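Local structure of uncharacterized protein (Trypanosoma congolense, 4E40) at residues 3-8 / 188-193; 18-23 / 165-170; 62-67 / 93-98; 120-125 / 207-212. The protein probably serves as a cell-surface receptor for the haptoglobin-hemoglobin complex in nutrient uptake, the chain here being its elongated helical-bundle portion. All blocks are in the same frame, centred on the assembly; numbering follows the deposited sequence. Where two conformers were deposited one is given.

Interaction 1 (3-8 / 188-193)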
loop_
_atom_site.group_PDB
_atom_site.type_symbol
_atom_site.label_atom_id
_atom_site.label_comp_id
_atom_site.label_asym_id
_atom_site.label_seq_id
_atom_site.Cartn_x
_atom_site.Cartn_y
_atom_site.Cartn_z
ATOM N N GLY A 3 -12.354 1.556 -32.607
ATOM C CA GLY A 3 -11.787 2.053 -33.897
ATOM C C GLY A 3 -10.252 2.077 -33.938
ATOM O O GLY A 3 -9.573 2.014 -32.888
ATOM N N GLU A 4 -9.704 2.157 -35.146
ATOM C CA GLU A 4 -8.250 2.154 -35.368
ATOM C C GLU A 4 -7.636 3.555 -35.296
ATOM O O GLU A 4 -8.310 4.565 -35.543
ATOM C CB GLU A 4 -7.913 1.508 -36.744
ATOM C CG GLU A 4 -8.334 0.048 -36.880
ATOM C CD GLU A 4 -7.861 -0.836 -35.724
ATOM O OE1 GLU A 4 -8.716 -1.482 -35.093
ATOM O OE2 GLU A 4 -6.641 -0.906 -35.431
ATOM N N ILE A 5 -6.332 3.629 -34.968
ATOM C CA ILE A 5 -5.583 4.854 -35.067
ATOM C C ILE A 5 -5.620 5.280 -36.567
ATOM O O ILE A 5 -5.402 4.432 -37.472
ATOM C CB ILE A 5 -4.126 4.598 -34.603
ATOM C CG1 ILE A 5 -4.135 4.316 -33.078
ATOM C CG2 ILE A 5 -3.250 5.821 -34.854
ATOM C CD1 ILE A 5 -2.915 3.524 -32.565
ATOM N N LYS A 6 -5.846 6.574 -36.806
ATOM C CA LYS A 6 -6.028 7.068 -38.199
ATOM C C LYS A 6 -4.799 7.737 -38.750
ATOM O O LYS A 6 -4.547 7.677 -39.930
ATOM C CB LYS A 6 -7.282 7.945 -38.302
ATOM C CG LYS A 6 -8.542 7.066 -38.230
ATOM C CD LYS A 6 -9.841 7.783 -38.576
ATOM C CE LYS A 6 -11.041 6.843 -38.457
ATOM N NZ LYS A 6 -11.388 6.524 -37.041
ATOM N N VAL A 7 -3.977 8.303 -37.866
ATOM C CA VAL A 7 -2.721 8.920 -38.254
ATOM C C VAL A 7 -1.780 7.859 -38.888
ATOM O O VAL A 7 -1.766 6.718 -38.453
ATOM C CB VAL A 7 -2.124 9.687 -37.042
ATOM C CG1 VAL A 7 -3.276 10.196 -36.178
ATOM C CG2 VAL A 7 -1.248 8.809 -36.153
ATOM N N GLU A 8 -1.104 8.187 -39.978
ATOM C CA GLU A 8 -0.217 7.201 -40.616
ATOM C C GLU A 8 1.239 7.488 -40.208
ATOM O O GLU A 8 1.579 8.646 -39.972
ATOM C CB GLU A 8 -0.335 7.266 -42.118
ATOM C CG GLU A 8 -1.523 6.509 -42.650
ATOM C CD GLU A 8 -1.333 6.195 -44.112
ATOM O OE1 GLU A 8 -1.132 7.146 -44.917
ATOM O OE2 GLU A 8 -1.367 4.993 -44.444
ATOM N N ASP A 188 -4.456 10.968 -31.087
ATOM C CA ASP A 188 -5.462 10.334 -31.950
ATOM C C ASP A 188 -6.672 9.860 -31.111
ATOM O O ASP A 188 -6.499 9.254 -30.060
ATOM C CB ASP A 188 -4.824 9.158 -32.681
ATOM C CG ASP A 188 -5.779 8.486 -33.668
ATOM O OD1 ASP A 188 -6.745 7.781 -33.239
ATOM O OD2 ASP A 188 -5.515 8.689 -34.868
ATOM N N ASN A 189 -7.894 10.126 -31.565
ATOM C CA ASN A 189 -9.068 9.785 -30.783
ATOM C C ASN A 189 -9.296 8.350 -30.456
ATOM O O ASN A 189 -9.957 8.063 -29.466
ATOM C CB ASN A 189 -10.301 10.246 -31.567
ATOM C CG ASN A 189 -10.543 11.704 -31.424
ATOM O OD1 ASN A 189 -9.756 12.414 -30.801
ATOM N ND2 ASN A 189 -11.663 12.168 -31.973
ATOM N N ALA A 190 -8.702 7.425 -31.205
ATOM C CA ALA A 190 -8.863 6.020 -30.891
ATOM C C ALA A 190 -8.141 5.617 -29.638
ATOM O O ALA A 190 -8.439 4.574 -29.079
ATOM C CB ALA A 190 -8.363 5.170 -32.061
ATOM N N VAL A 191 -7.195 6.436 -29.207
ATOM C CA VAL A 191 -6.309 6.035 -28.096
ATOM C C VAL A 191 -6.022 7.135 -27.095
ATOM O O VAL A 191 -5.476 6.839 -26.027
ATOM C CB VAL A 191 -4.956 5.465 -28.622
ATOM C CG1 VAL A 191 -5.131 4.032 -29.163
ATOM C CG2 VAL A 191 -4.355 6.398 -29.691
ATOM N N LYS A 192 -6.346 8.393 -27.407
ATOM C CA LYS A 192 -5.873 9.489 -26.558
ATOM C C LYS A 192 -6.267 9.349 -25.087
ATOM O O LYS A 192 -5.433 9.504 -24.169
ATOM C CB LYS A 192 -6.364 10.855 -27.098
ATOM C CG LYS A 192 -6.020 12.050 -26.207
ATOM C CD LYS A 192 -6.539 13.303 -26.892
ATOM C CE LYS A 192 -6.727 14.441 -25.904
ATOM N NZ LYS A 192 -5.563 15.339 -25.834
ATOM N N THR A 193 -7.552 9.095 -24.860
ATOM C CA THR A 193 -8.003 8.964 -23.461
ATOM C C THR A 193 -7.504 7.678 -22.805
ATOM O O THR A 193 -7.228 7.689 -21.616
ATOM C CB THR A 193 -9.546 9.119 -23.341
ATOM O OG1 THR A 193 -10.163 8.015 -23.996
ATOM C CG2 THR A 193 -10.005 10.396 -24.008
HETATM O O HOH W 1 -8.781 7.164 -34.876
#
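Asp188 OD2 is the polar atom on which the N-terminal loop closes: Lys6 N donates to Asp188 OD2 at 2.9 Å, nearly straight at 162°, and Val7 N adds a weak bond to the same oxygen. The Lys6 bond arrives on the syn side of the carboxylate, but 32° out of its plane. The other oxygen builds an Asx turn, in which Ala190 N donates to Asp188 OD1 at 2.8 Å from the anti side. The turn links helix 183-187 to helix 192-246, with Val191 as N-cap residue. With chi1 at -177°, CG stands opposite the backbone N of Asp188, and the carboxylate is aimed at the loop while OD1 still serves the turn. A water completes the polar link, donating to both Glu4 O and Asp188 OD1 at 2.7 Å each. Held by bonds on both oxygens, the carboxylate has its rotation fixed, and the backbone N-H donors would probably help to stabilise its charge.

Beside this polar knot the packing is apolar. Ile5 CG1 lies 4.0 Å from Val191 CG2, the two side chains crossing at about a right angle, and Ile5 also rests on Lys139 and Val140 of helix 82-147. That helix holds the loop by its polar groups too, since Glu4 OE2 makes a salt bridge with Arg146 and accepts a hydrogen bond from Asn142. Lys139 NZ donates to both Gly3 O and Ala190 O, tying the two segments together. The methyl of Ala190 packs against the loop backbone, with Ala190 CB 3.5 Å from both Gly3 O and Glu4 O.

Interaction 2 (18-23 / 165-170)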
loop_
_atom_site.group_PDB
_atom_site.type_symbol
_atom_site.label_atom_id
_atom_site.label_comp_id
_atom_site.label_asym_id
_atom_site.label_seq_id
_atom_site.Cartn_x
_atom_site.Cartn_y
_atom_site.Cartn_z
ATOM N N ALA A 18 7.042 4.298 -32.800
ATOM C CA ALA A 18 5.820 3.481 -32.569
ATOM C C ALA A 18 6.197 2.087 -32.106
ATOM O O ALA A 18 5.506 1.537 -31.242
ATOM C CB ALA A 18 4.967 3.432 -33.839
ATOM N N CYS A 19 7.304 1.537 -32.618
ATOM C CA CYS A 19 7.804 0.205 -32.159
ATOM C C CYS A 19 8.106 0.265 -30.673
ATOM O O CYS A 19 7.641 -0.584 -29.890
ATOM C CB CYS A 19 9.094 -0.120 -32.940
ATOM S SG CYS A 19 9.431 -1.891 -32.779
ATOM N N GLU A 20 8.853 1.317 -30.262
ATOM C CA GLU A 20 9.176 1.468 -28.825
ATOM C C GLU A 20 7.901 1.685 -28.002
ATOM O O GLU A 20 7.768 1.147 -26.900
ATOM C CB GLU A 20 10.176 2.603 -28.575
ATOM C CG GLU A 20 10.533 2.813 -27.086
ATOM C CD GLU A 20 11.020 1.548 -26.401
ATOM O OE1 GLU A 20 11.465 0.602 -27.113
ATOM O OE2 GLU A 20 10.946 1.456 -25.153
ATOM N N LEU A 21 6.992 2.527 -28.483
ATOM C CA LEU A 21 5.740 2.766 -27.762
ATOM C C LEU A 21 4.970 1.449 -27.565
ATOM O O LEU A 21 4.435 1.207 -26.481
ATOM C CB LEU A 21 4.849 3.746 -28.523
ATOM C CG LEU A 21 3.474 4.081 -27.941
ATOM C CD1 LEU A 21 3.578 4.622 -26.504
ATOM C CD2 LEU A 21 2.650 5.030 -28.809
ATOM N N ARG A 22 4.882 0.643 -28.629
ATOM C CA ARG A 22 4.146 -0.625 -28.500
ATOM C C ARG A 22 4.787 -1.500 -27.422
ATOM O O ARG A 22 4.041 -2.126 -26.633
ATOM C CB ARG A 22 4.144 -1.358 -29.856
ATOM C CG ARG A 22 3.180 -2.559 -29.877
ATOM C CD ARG A 22 3.958 -3.885 -29.672
ATOM N NE ARG A 22 4.984 -4.105 -30.692
ATOM C CZ ARG A 22 4.773 -4.513 -31.968
ATOM N NH1 ARG A 22 3.543 -4.788 -32.427
ATOM N NH2 ARG A 22 5.799 -4.650 -32.809
ATOM N N ALA A 23 6.111 -1.580 -27.388
ATOM C CA ALA A 23 6.815 -2.380 -26.358
ATOM C C ALA A 23 6.533 -1.854 -24.954
ATOM O O ALA A 23 6.319 -2.650 -24.022
ATOM C CB ALA A 23 8.310 -2.458 -26.596
ATOM N N SER A 165 7.788 -6.961 -29.204
ATOM C CA SER A 165 8.577 -7.171 -28.007
ATOM C C SER A 165 7.886 -6.535 -26.819
ATOM O O SER A 165 6.933 -5.769 -26.978
ATOM C CB SER A 165 9.976 -6.580 -28.146
ATOM O OG SER A 165 9.872 -5.210 -28.472
ATOM N N THR A 166 8.284 -6.950 -25.637
ATOM C CA THR A 166 7.715 -6.345 -24.413
ATOM C C THR A 166 8.842 -5.688 -23.678
ATOM O O THR A 166 9.915 -6.308 -23.489
ATOM C CB THR A 166 7.104 -7.418 -23.529
ATOM O OG1 THR A 166 6.042 -8.058 -24.254
ATOM C CG2 THR A 166 6.494 -6.829 -22.274
ATOM N N ASN A 167 8.640 -4.440 -23.231
ATOM C CA ASN A 167 9.631 -3.815 -22.425
ATOM C C ASN A 167 9.301 -4.087 -20.961
ATOM O O ASN A 167 8.182 -3.803 -20.494
ATOM C CB ASN A 167 9.675 -2.301 -22.726
ATOM C CG ASN A 167 10.763 -1.578 -21.929
ATOM O OD1 ASN A 167 10.809 -1.655 -20.728
ATOM N ND2 ASN A 167 11.555 -0.776 -22.609
ATOM N N TYR A 168 10.234 -4.722 -20.213
ATOM C CA TYR A 168 9.979 -5.137 -18.846
ATOM C C TYR A 168 10.340 -4.079 -17.815
ATOM O O TYR A 168 10.411 -4.368 -16.636
ATOM C CB TYR A 168 10.800 -6.424 -18.531
ATOM C CG TYR A 168 10.103 -7.675 -19.061
ATOM C CD1 TYR A 168 9.322 -8.444 -18.134
ATOM C CD2 TYR A 168 10.266 -8.081 -20.356
ATOM C CE1 TYR A 168 8.650 -9.577 -18.530
ATOM C CE2 TYR A 168 9.588 -9.253 -20.790
ATOM C CZ TYR A 168 8.804 -9.956 -19.846
ATOM O OH TYR A 168 8.139 -11.141 -20.241
ATOM N N ASP A 169 10.682 -2.867 -18.303
ATOM C CA ASP A 169 11.127 -1.844 -17.386
ATOM C C ASP A 169 10.252 -0.594 -17.500
ATOM O O ASP A 169 10.694 0.503 -17.124
ATOM C CB ASP A 169 12.534 -1.458 -17.771
ATOM C CG ASP A 169 13.459 -2.679 -17.801
ATOM O OD1 ASP A 169 13.402 -3.456 -16.848
ATOM O OD2 ASP A 169 14.190 -2.788 -18.777
ATOM N N VAL A 170 8.996 -0.808 -17.851
ATOM C CA VAL A 170 8.095 0.390 -18.105
ATOM C C VAL A 170 7.746 1.085 -16.812
ATOM O O VAL A 170 7.428 0.479 -15.756
ATOM C CB VAL A 170 6.811 -0.014 -18.811
ATOM C CG1 VAL A 170 5.856 1.208 -18.969
ATOM C CG2 VAL A 170 7.152 -0.543 -20.144
HETATM O O HOH W 2 7.618 -3.425 -30.326
HETATM O O HOH W 3 11.697 -1.788 -25.636
#
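Ala23 is the residue on which this contact is centred, facing Ser165 and Asn167 of a loop that passes across the last turns of helix 12-26 and then makes an Asx turn at Asn167. Near the C-terminal end of that helix Ala23 O accepts a bond from Asn167 N at 3.0 Å with an N-H...O angle of 169°. Although the hydrogen points straight at the oxygen, the donor stands 55° out of the carbonyl plane, away from the lone-pair directions. Just beside it, Ala23 CA approaches Ser165 O at 3.4 Å in a CA-H...O contact, and Ala23 CB packs 3.7 Å from Ser165 OG. The small methyl therefore lets loop and helix backbones come close, with Ala23 CA 4.5 Å from Thr166 CA.

Waters bridge the margins. One accepts from Arg22 NE at 2.7 Å, in the guanidinium plane, donates to Cys19 O and makes a weak bond to Ser165 OG; Ser141 takes Arg22 NH1. One turn back along the helix, the Cys19-Cys162 disulfide staples the stretch leading into this loop. Asn167 has CG trans to its own N (chi1 -178°), which brings its amide between helix and turn: ND2 reaches Glu20 OE1 through a second water, and Asn167 OD1 accepts from Asp169 N at 2.7 Å to close the turn.

Interaction 3 (62-67 / 93-98). Unlike the reference sequence in segment 62-67: Val64 (reference Ala).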
loop_
_atom_site.group_PDB
_atom_site.type_symbol
_atom_site.label_atom_id
_atom_site.label_comp_id
_atom_site.label_asym_id
_atom_site.label_seq_id
_atom_site.Cartn_x
_atom_site.Cartn_y
_atom_site.Cartn_z
ATOM N N ALA A 62 -6.949 -7.705 31.356
ATOM C CA ALA A 62 -6.823 -8.727 32.418
ATOM C C ALA A 62 -5.931 -8.245 33.563
ATOM O O ALA A 62 -6.315 -8.322 34.755
ATOM C CB ALA A 62 -6.281 -10.040 31.861
ATOM N N ALA A 63 -4.793 -7.642 33.201
ATOM C CA ALA A 63 -3.877 -7.064 34.224
ATOM C C ALA A 63 -4.505 -5.990 35.084
ATOM O O ALA A 63 -4.379 -6.044 36.313
ATOM C CB ALA A 63 -2.565 -6.516 33.566
ATOM N N VAL A 64 -5.204 -5.026 34.487
ATOM C CA VAL A 64 -5.822 -3.940 35.244
ATOM C C VAL A 64 -6.888 -4.491 36.189
ATOM O O VAL A 64 -6.991 -4.056 37.315
ATOM C CB VAL A 64 -6.365 -2.862 34.302
ATOM C CG1 VAL A 64 -7.207 -1.870 35.065
ATOM C CG2 VAL A 64 -5.128 -2.143 33.754
ATOM N N GLU A 65 -7.614 -5.505 35.724
ATOM C CA GLU A 65 -8.619 -6.029 36.646
ATOM C C GLU A 65 -8.016 -6.778 37.821
ATOM O O GLU A 65 -8.568 -6.706 38.952
ATOM C CB GLU A 65 -9.716 -6.794 35.862
ATOM C CG GLU A 65 -10.551 -5.901 34.919
ATOM C CD GLU A 65 -11.055 -4.570 35.538
ATOM O OE1 GLU A 65 -11.662 -4.554 36.624
ATOM O OE2 GLU A 65 -10.793 -3.494 34.960
ATOM N N ARG A 66 -6.914 -7.488 37.610
ATOM C CA ARG A 66 -6.177 -8.104 38.717
ATOM C C ARG A 66 -5.663 -7.027 39.672
ATOM O O ARG A 66 -5.732 -7.182 40.915
ATOM C CB ARG A 66 -5.070 -8.972 38.211
ATOM C CG ARG A 66 -5.637 -10.250 37.571
ATOM C CD ARG A 66 -4.514 -11.247 37.261
ATOM N NE ARG A 66 -4.074 -11.128 35.891
ATOM C CZ ARG A 66 -3.005 -10.457 35.491
ATOM N NH1 ARG A 66 -2.744 -10.434 34.202
ATOM N NH2 ARG A 66 -2.214 -9.810 36.363
ATOM N N ALA A 67 -5.187 -5.913 39.095
ATOM C CA ALA A 67 -4.713 -4.839 39.976
ATOM C C ALA A 67 -5.891 -4.237 40.796
ATOM O O ALA A 67 -5.725 -3.958 42.013
ATOM C CB ALA A 67 -3.982 -3.770 39.132
ATOM N N VAL A 93 -1.179 3.256 38.459
ATOM C CA VAL A 93 -0.238 3.174 37.264
ATOM C C VAL A 93 -0.728 2.212 36.177
ATOM O O VAL A 93 -0.732 2.520 34.983
ATOM C CB VAL A 93 1.194 2.809 37.708
ATOM C CG1 VAL A 93 2.064 2.404 36.525
ATOM C CG2 VAL A 93 1.808 4.041 38.411
ATOM N N ALA A 94 -1.208 1.047 36.607
ATOM C CA ALA A 94 -1.678 0.069 35.628
ATOM C C ALA A 94 -2.889 0.609 34.861
ATOM O O ALA A 94 -2.932 0.474 33.638
ATOM C CB ALA A 94 -2.040 -1.265 36.363
ATOM N N HIS A 95 -3.838 1.258 35.564
ATOM C CA HIS A 95 -4.965 1.862 34.841
ATOM C C HIS A 95 -4.524 2.923 33.868
ATOM O O HIS A 95 -4.987 2.979 32.743
ATOM C CB HIS A 95 -5.942 2.472 35.854
ATOM C CG HIS A 95 -6.799 1.474 36.619
ATOM N ND1 HIS A 95 -8.043 1.105 36.191
ATOM C CD2 HIS A 95 -6.563 0.802 37.786
ATOM C CE1 HIS A 95 -8.626 0.286 37.144
ATOM N NE2 HIS A 95 -7.721 0.069 38.104
ATOM N N HIS A 96 -3.600 3.777 34.334
ATOM C CA HIS A 96 -3.161 4.869 33.461
ATOM C C HIS A 96 -2.431 4.372 32.232
ATOM O O HIS A 96 -2.640 4.880 31.129
ATOM C CB HIS A 96 -2.263 5.848 34.240
ATOM C CG HIS A 96 -2.964 6.467 35.396
ATOM N ND1 HIS A 96 -2.300 7.035 36.426
ATOM C CD2 HIS A 96 -4.302 6.614 35.654
ATOM C CE1 HIS A 96 -3.193 7.473 37.336
ATOM N NE2 HIS A 96 -4.412 7.244 36.848
ATOM N N ALA A 97 -1.643 3.314 32.401
ATOM C CA ALA A 97 -0.882 2.732 31.275
ATOM C C ALA A 97 -1.838 2.080 30.276
ATOM O O ALA A 97 -1.669 2.169 29.058
ATOM C CB ALA A 97 0.173 1.707 31.745
ATOM N N LEU A 98 -2.901 1.433 30.817
ATOM C CA LEU A 98 -3.891 0.886 29.923
ATOM C C LEU A 98 -4.588 1.939 29.068
ATOM O O LEU A 98 -4.919 1.642 27.931
ATOM C CB LEU A 98 -4.952 0.056 30.773
ATOM C CG LEU A 98 -6.023 -0.611 29.859
ATOM C CD1 LEU A 98 -5.461 -1.725 28.982
ATOM C CD2 LEU A 98 -7.112 -1.187 30.780
#
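Val64 reaches across to helix 82-147 with its two methyls doing different work. CG1 sits over one face of the His95 imidazole, 3.4 Å from the ring centroid and 17° off the ring normal, which is a CH-pi contact. Its approach is displaced toward the rim, where CG1 is 3.3 Å from His95 ND1. The valine torsion explains this division: at chi1 170°, CG1 lies opposite the backbone N, and CG2 is left to point into the groove between Ala94 and Leu98. There Val64 CG2 packs 3.7 Å from Leu98 CD2 and 3.4 Å from Ala94 O, while the valine and leucine side chains cross at a slant.

The two segments belong to consecutive helices, 28-73 and 82-147, of an antiparallel helical hairpin in the bundle; their local axes run 157° apart and 9.2 Å from each other at closest. One turn along, the methyls of Ala67 and Ala94 meet, CB to CB, at 4.2 Å. Ala67 also touches Ala237 of helix 192-246, the third helix here, as does Ala63. On the polar rim of the imidazole, His95 NE2 makes a weak hydrogen bond to Ser68 OG, next in the helix after Ala67.

Interaction 4 (120-125 / 207-212)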
loop_
_atom_site.group_PDB
_atom_site.type_symbol
_atom_site.label_atom_id
_atom_site.label_comp_id
_atom_site.label_asym_id
_atom_site.label_seq_id
_atom_site.Cartn_x
_atom_site.Cartn_y
_atom_site.Cartn_z
ATOM N N ALA A 120 -7.207 -1.937 -1.730
ATOM C CA ALA A 120 -8.360 -2.164 -2.633
ATOM C C ALA A 120 -8.359 -1.145 -3.775
ATOM O O ALA A 120 -8.578 -1.498 -4.962
ATOM C CB ALA A 120 -9.682 -2.077 -1.801
ATOM N N GLY A 121 -8.034 0.114 -3.459
ATOM C CA GLY A 121 -7.967 1.139 -4.540
ATOM C C GLY A 121 -6.808 0.840 -5.473
ATOM O O GLY A 121 -6.957 0.963 -6.693
ATOM N N ALA A 122 -5.654 0.452 -4.951
ATOM C CA ALA A 122 -4.465 0.208 -5.743
ATOM C C ALA A 122 -4.750 -0.957 -6.662
ATOM O O ALA A 122 -4.295 -0.973 -7.843
ATOM C CB ALA A 122 -3.317 -0.148 -4.812
ATOM N N THR A 123 -5.422 -1.962 -6.149
ATOM C CA THR A 123 -5.795 -3.125 -6.974
ATOM C C THR A 123 -6.591 -2.691 -8.205
ATOM O O THR A 123 -6.326 -3.183 -9.310
ATOM C CB THR A 123 -6.518 -4.214 -6.137
ATOM O OG1 THR A 123 -5.614 -4.621 -5.111
ATOM C CG2 THR A 123 -6.902 -5.377 -7.012
ATOM N N GLU A 124 -7.540 -1.744 -8.006
ATOM C CA GLU A 124 -8.333 -1.251 -9.104
ATOM C C GLU A 124 -7.493 -0.432 -10.059
ATOM O O GLU A 124 -7.683 -0.566 -11.273
ATOM C CB GLU A 124 -9.530 -0.390 -8.613
ATOM C CG GLU A 124 -10.576 -1.203 -7.868
ATOM C CD GLU A 124 -11.046 -2.424 -8.633
ATOM O OE1 GLU A 124 -11.372 -2.251 -9.840
ATOM O OE2 GLU A 124 -10.953 -3.556 -8.042
ATOM N N HIS A 125 -6.545 0.360 -9.530
ATOM C CA HIS A 125 -5.651 1.074 -10.487
ATOM C C HIS A 125 -4.820 0.119 -11.319
ATOM O O HIS A 125 -4.596 0.367 -12.535
ATOM C CB HIS A 125 -4.736 2.067 -9.743
ATOM C CG HIS A 125 -5.502 3.228 -9.113
ATOM N ND1 HIS A 125 -6.347 3.980 -9.827
ATOM C CD2 HIS A 125 -5.518 3.738 -7.821
ATOM C CE1 HIS A 125 -6.932 4.907 -9.013
ATOM N NE2 HIS A 125 -6.402 4.785 -7.820
ATOM N N LYS A 207 1.468 5.953 -5.992
ATOM C CA LYS A 207 1.161 6.753 -4.788
ATOM C C LYS A 207 0.524 5.894 -3.709
ATOM O O LYS A 207 0.891 5.998 -2.510
ATOM C CB LYS A 207 0.244 7.892 -5.137
ATOM C CG LYS A 207 1.000 9.031 -5.802
ATOM C CD LYS A 207 -0.019 10.076 -6.253
ATOM C CE LYS A 207 0.623 11.436 -6.493
ATOM N NZ LYS A 207 1.523 11.424 -7.675
ATOM N N ASP A 208 -0.408 5.046 -4.119
ATOM C CA ASP A 208 -1.166 4.222 -3.145
ATOM C C ASP A 208 -0.257 3.226 -2.451
ATOM O O ASP A 208 -0.417 3.004 -1.233
ATOM C CB ASP A 208 -2.339 3.485 -3.804
ATOM C CG ASP A 208 -3.531 4.419 -4.097
ATOM O OD1 ASP A 208 -3.568 5.575 -3.621
ATOM O OD2 ASP A 208 -4.435 4.017 -4.854
ATOM N N VAL A 209 0.683 2.636 -3.184
ATOM C CA VAL A 209 1.554 1.627 -2.609
ATOM C C VAL A 209 2.545 2.338 -1.686
ATOM O O VAL A 209 2.836 1.808 -0.610
ATOM C CB VAL A 209 2.201 0.703 -3.671
ATOM C CG1 VAL A 209 3.220 -0.200 -3.014
ATOM C CG2 VAL A 209 1.121 -0.083 -4.442
ATOM N N LYS A 210 3.005 3.536 -2.066
ATOM C CA LYS A 210 3.905 4.309 -1.171
ATOM C C LYS A 210 3.160 4.606 0.130
ATOM O O LYS A 210 3.747 4.466 1.224
ATOM C CB LYS A 210 4.383 5.597 -1.800
ATOM C CG LYS A 210 5.453 5.330 -2.843
ATOM C CD LYS A 210 5.812 6.592 -3.579
ATOM C CE LYS A 210 6.936 6.287 -4.546
ATOM N NZ LYS A 210 7.078 7.366 -5.562
ATOM N N SER A 211 1.903 5.033 0.010
ATOM C CA SER A 211 1.054 5.306 1.185
ATOM C C SER A 211 0.895 4.058 2.050
ATOM O O SER A 211 0.992 4.145 3.287
ATOM C CB SER A 211 -0.317 5.860 0.775
ATOM O OG SER A 211 -0.235 7.172 0.229
ATOM N N VAL A 212 0.652 2.898 1.433
ATOM C CA VAL A 212 0.542 1.630 2.189
ATOM C C VAL A 212 1.792 1.362 3.027
ATOM O O VAL A 212 1.691 0.993 4.212
ATOM C CB VAL A 212 0.241 0.403 1.278
ATOM C CG1 VAL A 212 0.482 -0.942 1.984
ATOM C CG2 VAL A 212 -1.185 0.482 0.797
#
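His125 meets Asp208 edge-on: Asp208 OD2 lies in the plane of the imidazole, 3.2 Å from His125 CD2, while His125 NE2 is farther off at 3.6 Å. Carbon is thus the nearest part of the ring to the carboxylate, and the pair is a polar edge contact without a hydrogen bond. The ring and carboxylate planes are turned 39° from each other, and the two side chains cross at about a right angle. A carboxylate so near would probably favour a positive charge on the imidazole, although the geometry gives no direct sign of one.

The same aspartate also packs through its carbon. Asp208 CB lies 3.9 Å from Ala122 CB, where the backbones come nearest, with Ala122 CA 5.8 Å from Asp208 CA. A looser touch joins Ala122 CB to Val209 CG2 at 4.5 Å. In Asp208, chi1 of -76° sets CG opposite the carbonyl carbon, which sends OD2 along the interface to the histidine one turn beyond Ala122.

Neighbours on all three long helices frame this layer. Leu118 lies against Asp208 on one side of the pair, and Asn204 and Leu205 flank His125 on the other. Helix 28-73 covers the buried face, with Leu36 on Ala122, Ala39 on Val209 and Arg42 on Val212. Arg42 is a heme b-binding residue of this protein, though no heme is bound here, and its side chain is about 8 Å from that of Val209. With local axes 9.4 Å apart and directed 154° from one another, helices 82-147 and 192-246 form an antiparallel pair within a three-helix bundle.

How the interactions relate
The four contacts are spread along an elongated bundle. Interactions 1 and 2 share one end, their centres 18 Å apart, and join loops to the helical body; interaction 3 lies on the opposite side of the chain's centre, 68 Å from interaction 1 between centres. Interaction 4, near the middle, shares helix 192-246 with interaction 1 and helix 82-147 with interaction 3. Along the chain, interaction 3 is nested within interaction 2, itself nested within interaction 1, whereas interaction 4 follows interaction 3 and crosses both loop contacts. Helix 82-147 pairs with 192-246 near the middle and with 28-73 toward the far end, consistent with a rod-like surface receptor built on three long helices.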